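Local atomic coordinates of alpha-L-arabinofuranosidase B (Aspergillus kawachii, PDB entry 6SXT), a protein that hydrolyses terminal non-reducing alpha-L-arabinofuranosides in arabinoxylan, L-arabinan and arabinogalactan, and carries a C-terminal arabinose-binding domain. Residues V338-Y343 with K466-N471; Q425-G430 with D472-I477. All blocks are in the same frame, centred on the assembly; numbering follows the deposited sequence.

Interaction 1 of 2, residues V338-Y343 with K466-N471; sequences VTTPGY and KTSFNN
The hydroxyl of Thr340 packs against the one-turn helix 469-472 at Asn471, its OG1 3.3 Å from the carbonyl carbon of Asn471, and two groups grip it there: the carboxylate of Asp472, which follows Asn471 in the chain, and NE2 of His447. Both of those residues bind substrate, so Thr340 stands in the second shell of a sugar site and links two of its residues. With chi1 at -58°, OG1 sits beside the backbone N and CG2 swings the other way, reaching to 3.5 Å from the OG of Ser468, itself hydrogen-bonded to Asp472. One water links the two backbones, accepting from Thr339 N at 3.0 Å and donating to Asn471 O at 2.7 Å. This is the beta-trefoil arabinose-binding domain, and the loop leaving strand 333-338 here meets helix 469-472, which comes more than a hundred residues later. That loop opens into a type II turn closed by Tyr343 N to Thr340 O at 2.9 Å. Pro341 occupies the second position of the turn and offers CD to the Asn471 amide, 3.7 Å from ND2, the two side chains crossing at about a right angle. The other end of that amide, OD1, accepts from ND2 of Asn429. The same ND2 bonds Thr339 OG1, which also bonds the carbonyl O of Ser474. Thr339 holds OG1 between its own N and carbonyl carbon (chi1 69°), and this brings the hydroxyl to within 3.4 Å of Asn471 O.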
loop_
_atom_site.group_PDB
_atom_site.type_symbol
_atom_site.label_atom_id
_atom_site.label_comp_id
_atom_site.label_asym_id
_atom_site.label_seq_id
_atom_site.Cartn_x
_atom_site.Cartn_y
_atom_site.Cartn_z
ATOM N N VAL A 338 -1.463 -19.109 -22.992
ATOM C CA VAL A 338 -2.607 -19.420 -22.103
ATOM C C VAL A 338 -2.521 -20.861 -21.625
ATOM O O VAL A 338 -2.141 -21.770 -22.423
ATOM C CB VAL A 338 -3.914 -19.120 -22.823
ATOM C CG1 VAL A 338 -5.109 -19.611 -22.068
ATOM C CG2 VAL A 338 -4.070 -17.647 -23.102
ATOM N N THR A 339 -2.846 -21.112 -20.353
ATOM C CA THR A 339 -2.745 -22.475 -19.779
ATOM C C THR A 339 -4.121 -22.983 -19.394
ATOM O O THR A 339 -4.205 -24.163 -19.015
ATOM C CB THR A 339 -1.766 -22.546 -18.590
ATOM O OG1 THR A 339 -2.358 -21.814 -17.502
ATOM C CG2 THR A 339 -0.395 -22.056 -18.947
ATOM N N THR A 340 -5.151 -22.200 -19.517
ATOM C CA THR A 340 -6.519 -22.565 -19.160
ATOM C C THR A 340 -6.966 -23.666 -20.115
ATOM O O THR A 340 -6.953 -23.454 -21.336
ATOM C CB THR A 340 -7.457 -21.385 -19.255
ATOM O OG1 THR A 340 -6.989 -20.333 -18.379
ATOM C CG2 THR A 340 -8.874 -21.772 -18.908
ATOM N N PRO A 341 -7.397 -24.823 -19.605
ATOM C CA PRO A 341 -7.883 -25.891 -20.494
ATOM C C PRO A 341 -8.985 -25.355 -21.413
ATOM O O PRO A 341 -9.940 -24.654 -20.997
ATOM C CB PRO A 341 -8.399 -26.974 -19.510
ATOM C CG PRO A 341 -7.529 -26.743 -18.282
ATOM C CD PRO A 341 -7.427 -25.224 -18.185
ATOM N N GLY A 342 -8.851 -25.703 -22.704
ATOM C CA GLY A 342 -9.781 -25.228 -23.750
ATOM C C GLY A 342 -9.247 -24.024 -24.499
ATOM O O GLY A 342 -9.901 -23.622 -25.454
ATOM N N TYR A 343 -8.160 -23.405 -24.014
ATOM C CA TYR A 343 -7.606 -22.146 -24.558
ATOM C C TYR A 343 -6.098 -22.262 -24.696
ATOM O O TYR A 343 -5.394 -21.235 -24.933
ATOM C CB TYR A 343 -8.050 -20.969 -23.683
ATOM C CG TYR A 343 -9.528 -20.849 -23.478
ATOM C CD1 TYR A 343 -10.167 -21.529 -22.450
ATOM C CD2 TYR A 343 -10.309 -20.098 -24.330
ATOM C CE1 TYR A 343 -11.536 -21.429 -22.269
ATOM C CE2 TYR A 343 -11.678 -19.969 -24.158
ATOM C CZ TYR A 343 -12.296 -20.678 -23.145
ATOM O OH TYR A 343 -13.635 -20.552 -22.947
ATOM N N LYS A 466 -14.215 -15.464 -9.936
ATOM C CA LYS A 466 -13.398 -16.509 -9.318
ATOM C C LYS A 466 -13.311 -17.756 -10.173
ATOM O O LYS A 466 -12.366 -18.516 -10.026
ATOM C CB LYS A 466 -13.969 -16.861 -7.940
ATOM C CG LYS A 466 -13.850 -15.718 -6.949
ATOM C CD LYS A 466 -14.011 -16.259 -5.541
ATOM C CE LYS A 466 -13.267 -15.451 -4.519
ATOM N NZ LYS A 466 -13.304 -16.134 -3.228
ATOM N N THR A 467 -14.293 -17.971 -11.039
ATOM C CA THR A 467 -14.280 -19.160 -11.916
ATOM C C THR A 467 -13.046 -19.138 -12.802
ATOM O O THR A 467 -12.873 -18.134 -13.499
ATOM C CB THR A 467 -15.554 -19.211 -12.753
ATOM O OG1 THR A 467 -16.611 -19.234 -11.811
ATOM C CG2 THR A 467 -15.630 -20.440 -13.624
ATOM N N SER A 468 -12.232 -20.156 -12.690
ATOM C CA SER A 468 -11.039 -20.389 -13.540
ATOM C C SER A 468 -9.984 -19.304 -13.259
ATOM O O SER A 468 -9.092 -19.152 -14.064
ATOM C CB SER A 468 -11.424 -20.371 -15.038
ATOM O OG SER A 468 -10.415 -20.946 -15.825
ATOM N N PHE A 469 -10.032 -18.671 -12.086
ATOM C CA PHE A 469 -9.115 -17.531 -11.822
ATOM C C PHE A 469 -7.682 -18.035 -11.894
ATOM O O PHE A 469 -6.848 -17.449 -12.617
ATOM C CB PHE A 469 -9.398 -16.844 -10.476
ATOM C CG PHE A 469 -8.448 -15.701 -10.278
ATOM C CD1 PHE A 469 -8.700 -14.453 -10.804
ATOM C CD2 PHE A 469 -7.274 -15.912 -9.572
ATOM C CE1 PHE A 469 -7.813 -13.407 -10.587
ATOM C CE2 PHE A 469 -6.380 -14.857 -9.381
ATOM C CZ PHE A 469 -6.653 -13.615 -9.888
ATOM N N ASN A 470 -7.324 -19.045 -11.118
ATOM C CA ASN A 470 -5.937 -19.506 -11.032
ATOM C C ASN A 470 -5.434 -19.853 -12.446
ATOM O O ASN A 470 -4.296 -19.528 -12.781
ATOM C CB ASN A 470 -5.768 -20.698 -10.108
ATOM C CG ASN A 470 -5.805 -20.317 -8.633
ATOM O OD1 ASN A 470 -6.134 -19.189 -8.276
ATOM N ND2 ASN A 470 -5.421 -21.300 -7.829
ATOM N N ASN A 471 -6.219 -20.589 -13.231
ATOM C CA ASN A 471 -5.753 -20.964 -14.598
ATOM C C ASN A 471 -5.640 -19.718 -15.486
ATOM O O ASN A 471 -4.601 -19.595 -16.214
ATOM C CB ASN A 471 -6.703 -22.004 -15.194
ATOM C CG ASN A 471 -6.522 -23.364 -14.574
ATOM O OD1 ASN A 471 -5.450 -23.719 -14.093
ATOM N ND2 ASN A 471 -7.568 -24.177 -14.689
HETATM O O HOH W 1 -4.119 -18.928 -18.773
#

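Interaction 2 of 2, residues Q425-G430 with D472-I477; sequences QAALNG and DVSFEI. With NAG (2-acetamido-2-deoxy-beta-D-glucopyranose), chain D.
Ser474 meets the turn 427-430 as the chain leaves helix 469-472 for strand 475-479 of the beta-trefoil, and its short side chain fills the junction. Its CB lies against the Asn429 amide, packed tightly at 3.0 Å from OD1 and 3.5 Å from ND2. One bond further, OG accepts the backbone N-H of Asn429 at 3.2 Å, with an angle of 158° at the hydrogen, and is also bonded to the carbonyl O of Asn470, so a buried hydroxyl is held from the turn and from the helix at once. On its way OG passes the methyl of Ala427, 3.5 Å from CB. Asn429 keeps its amide folded back near its own N (chi1 74°), which is why backbone and side chain both face the serine; OD1 takes its main bond from Glu431 N. The turn itself is type I, with Gly430 N bonded to Ala427 O. That carbonyl has a second donor in the sugar, O6 of the N-acetylglucosamine lying 2.7 Å from Ala427 O. The sugar lies beside Asn67 of the catalytic domain, a predicted N-glycosylation site, and is probably attached there; Asn67 ND2 bonds Leu428 O, so the turn also touches the domain interface. Leu428 and Val473 add an apolar contact, with CD1 of the leucine 3.8 Å from CG2 of the valine.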
loop_
_atom_site.group_PDB
_atom_site.type_symbol
_atom_site.label_atom_id
_atom_site.label_comp_id
_atom_site.label_asym_id
_atom_site.label_seq_id
_atom_site.Cartn_x
_atom_site.Cartn_y
_atom_site.Cartn_z
ATOM N N GLN A 425 5.272 -13.744 -10.638
ATOM C CA GLN A 425 4.999 -14.606 -9.464
ATOM C C GLN A 425 4.924 -16.039 -9.974
ATOM O O GLN A 425 4.323 -16.272 -11.061
ATOM C CB GLN A 425 3.689 -14.165 -8.841
ATOM C CG GLN A 425 3.380 -14.900 -7.531
ATOM C CD GLN A 425 2.122 -14.450 -6.854
ATOM O OE1 GLN A 425 1.667 -13.299 -6.980
ATOM N NE2 GLN A 425 1.550 -15.358 -6.048
ATOM N N ALA A 426 5.462 -16.993 -9.253
ATOM C CA ALA A 426 5.284 -18.406 -9.635
ATOM C C ALA A 426 3.803 -18.629 -9.952
ATOM O O ALA A 426 2.916 -18.311 -9.150
ATOM C CB ALA A 426 5.795 -19.284 -8.503
ATOM N N ALA A 427 3.465 -19.232 -11.107
ATOM C CA ALA A 427 2.078 -19.323 -11.550
ATOM C C ALA A 427 1.195 -19.962 -10.481
ATOM O O ALA A 427 1.583 -20.987 -9.876
ATOM C CB ALA A 427 1.949 -20.117 -12.841
ATOM N N LEU A 428 0.012 -19.428 -10.315
ATOM C CA LEU A 428 -0.933 -19.963 -9.316
ATOM C C LEU A 428 -1.300 -21.415 -9.634
ATOM O O LEU A 428 -1.609 -22.162 -8.692
ATOM C CB LEU A 428 -2.155 -19.095 -9.177
ATOM C CG LEU A 428 -1.921 -17.659 -8.728
ATOM C CD1 LEU A 428 -3.252 -17.020 -8.338
ATOM C CD2 LEU A 428 -0.923 -17.546 -7.604
ATOM N N ASN A 429 -1.300 -21.833 -10.914
ATOM C CA ASN A 429 -1.582 -23.250 -11.246
ATOM C C ASN A 429 -0.314 -24.048 -11.486
ATOM O O ASN A 429 -0.420 -25.186 -11.951
ATOM C CB ASN A 429 -2.568 -23.322 -12.427
ATOM C CG ASN A 429 -1.920 -22.960 -13.736
ATOM O OD1 ASN A 429 -0.729 -22.665 -13.757
ATOM N ND2 ASN A 429 -2.736 -22.970 -14.784
ATOM N N GLY A 430 0.873 -23.507 -11.234
ATOM C CA GLY A 430 2.157 -24.185 -11.445
ATOM C C GLY A 430 2.623 -24.246 -12.893
ATOM O O GLY A 430 3.682 -24.774 -13.110
ATOM N N ASP A 472 -6.586 -18.804 -15.385
ATOM C CA ASP A 472 -6.706 -17.625 -16.285
ATOM C C ASP A 472 -5.643 -16.569 -15.962
ATOM O O ASP A 472 -5.496 -15.651 -16.777
ATOM C CB ASP A 472 -8.082 -16.994 -16.260
ATOM C CG ASP A 472 -9.237 -17.887 -16.738
ATOM O OD1 ASP A 472 -8.952 -19.043 -17.206
ATOM O OD2 ASP A 472 -10.368 -17.415 -16.574
ATOM N N VAL A 473 -4.893 -16.723 -14.852
ATOM C CA VAL A 473 -3.769 -15.803 -14.540
ATOM C C VAL A 473 -2.430 -16.520 -14.647
ATOM O O VAL A 473 -1.414 -15.929 -14.241
ATOM C CB VAL A 473 -3.950 -15.140 -13.156
ATOM C CG1 VAL A 473 -5.259 -14.410 -13.032
ATOM C CG2 VAL A 473 -3.713 -16.127 -12.006
ATOM N N SER A 474 -2.363 -17.712 -15.222
ATOM C CA SER A 474 -1.125 -18.479 -15.333
ATOM C C SER A 474 -0.755 -18.581 -16.815
ATOM O O SER A 474 -1.622 -19.048 -17.608
ATOM C CB SER A 474 -1.266 -19.840 -14.707
ATOM O OG SER A 474 -1.536 -19.708 -13.286
ATOM N N PHE A 475 0.446 -18.186 -17.160
ATOM C CA PHE A 475 0.926 -18.165 -18.572
ATOM C C PHE A 475 2.278 -18.819 -18.653
ATOM O O PHE A 475 3.177 -18.529 -17.863
ATOM C CB PHE A 475 1.003 -16.734 -19.087
ATOM C CG PHE A 475 -0.315 -16.042 -19.034
ATOM C CD1 PHE A 475 -1.251 -16.145 -20.068
ATOM C CD2 PHE A 475 -0.689 -15.321 -17.909
ATOM C CE1 PHE A 475 -2.455 -15.492 -20.002
ATOM C CE2 PHE A 475 -1.903 -14.674 -17.850
ATOM C CZ PHE A 475 -2.804 -14.750 -18.884
ATOM N N GLU A 476 2.480 -19.678 -19.658
ATOM C CA GLU A 476 3.804 -20.252 -19.922
ATOM C C GLU A 476 4.634 -19.294 -20.754
ATOM O O GLU A 476 4.110 -18.704 -21.721
ATOM C CB GLU A 476 3.665 -21.591 -20.640
ATOM C CG GLU A 476 3.205 -22.714 -19.723
ATOM C CD GLU A 476 4.282 -23.297 -18.822
ATOM O OE1 GLU A 476 5.425 -22.805 -18.808
ATOM O OE2 GLU A 476 3.950 -24.287 -18.141
ATOM N N ILE A 477 5.892 -19.160 -20.407
ATOM C CA ILE A 477 6.866 -18.272 -21.086
ATOM C C ILE A 477 7.510 -19.121 -22.175
ATOM O O ILE A 477 8.153 -20.131 -21.859
ATOM C CB ILE A 477 7.912 -17.714 -20.132
ATOM C CG1 ILE A 477 7.290 -16.979 -18.945
ATOM C CG2 ILE A 477 8.902 -16.838 -20.890
ATOM C CD1 ILE A 477 8.265 -16.760 -17.807
HETATM C C1 NAG D . 1.138 -24.129 -6.754
HETATM C C2 NAG D . 1.095 -25.329 -7.692
HETATM C C3 NAG D . 2.494 -25.963 -7.810
HETATM C C4 NAG D . 3.552 -24.900 -8.149
HETATM C C5 NAG D . 3.381 -23.621 -7.333
HETATM C C6 NAG D . 4.263 -22.466 -7.871
HETATM C C7 NAG D . -1.157 -26.319 -7.778
HETATM C C8 NAG D . -2.116 -27.290 -7.181
HETATM N N2 NAG D . 0.079 -26.291 -7.255
HETATM O O3 NAG D . 2.519 -27.036 -8.808
HETATM O O4 NAG D . 4.871 -25.445 -8.048
HETATM O O5 NAG D . 2.027 -23.136 -7.297
HETATM O O6 NAG D . 3.954 -22.220 -9.277
HETATM O O7 NAG D . -1.483 -25.585 -8.713
#

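In the fold
Interactions 1 and 2 lie in the same arabinose-binding domain with their centres about 10 Å apart. Along the chain their segments alternate, in the order 338-343, 425-430, 466-471, 472-477, and the last two are continuous: helix 469-472 serves mainly the first contact, and the strand that follows it, 475-479, begins within the segment of the second. That strand also pairs with 333-338, just ahead of the loop of interaction 1. Besides the threonine hydroxyl bonds to Asp472 and Ser474, packing joins the contacts, with Asn470 OD1 3.6 Å from Leu428 CD1 and Thr339 CG2 3.7 Å from Glu476 CG. Distant parts of the trefoil thus converge on a single short helix carrying the sugar-binding Asp472.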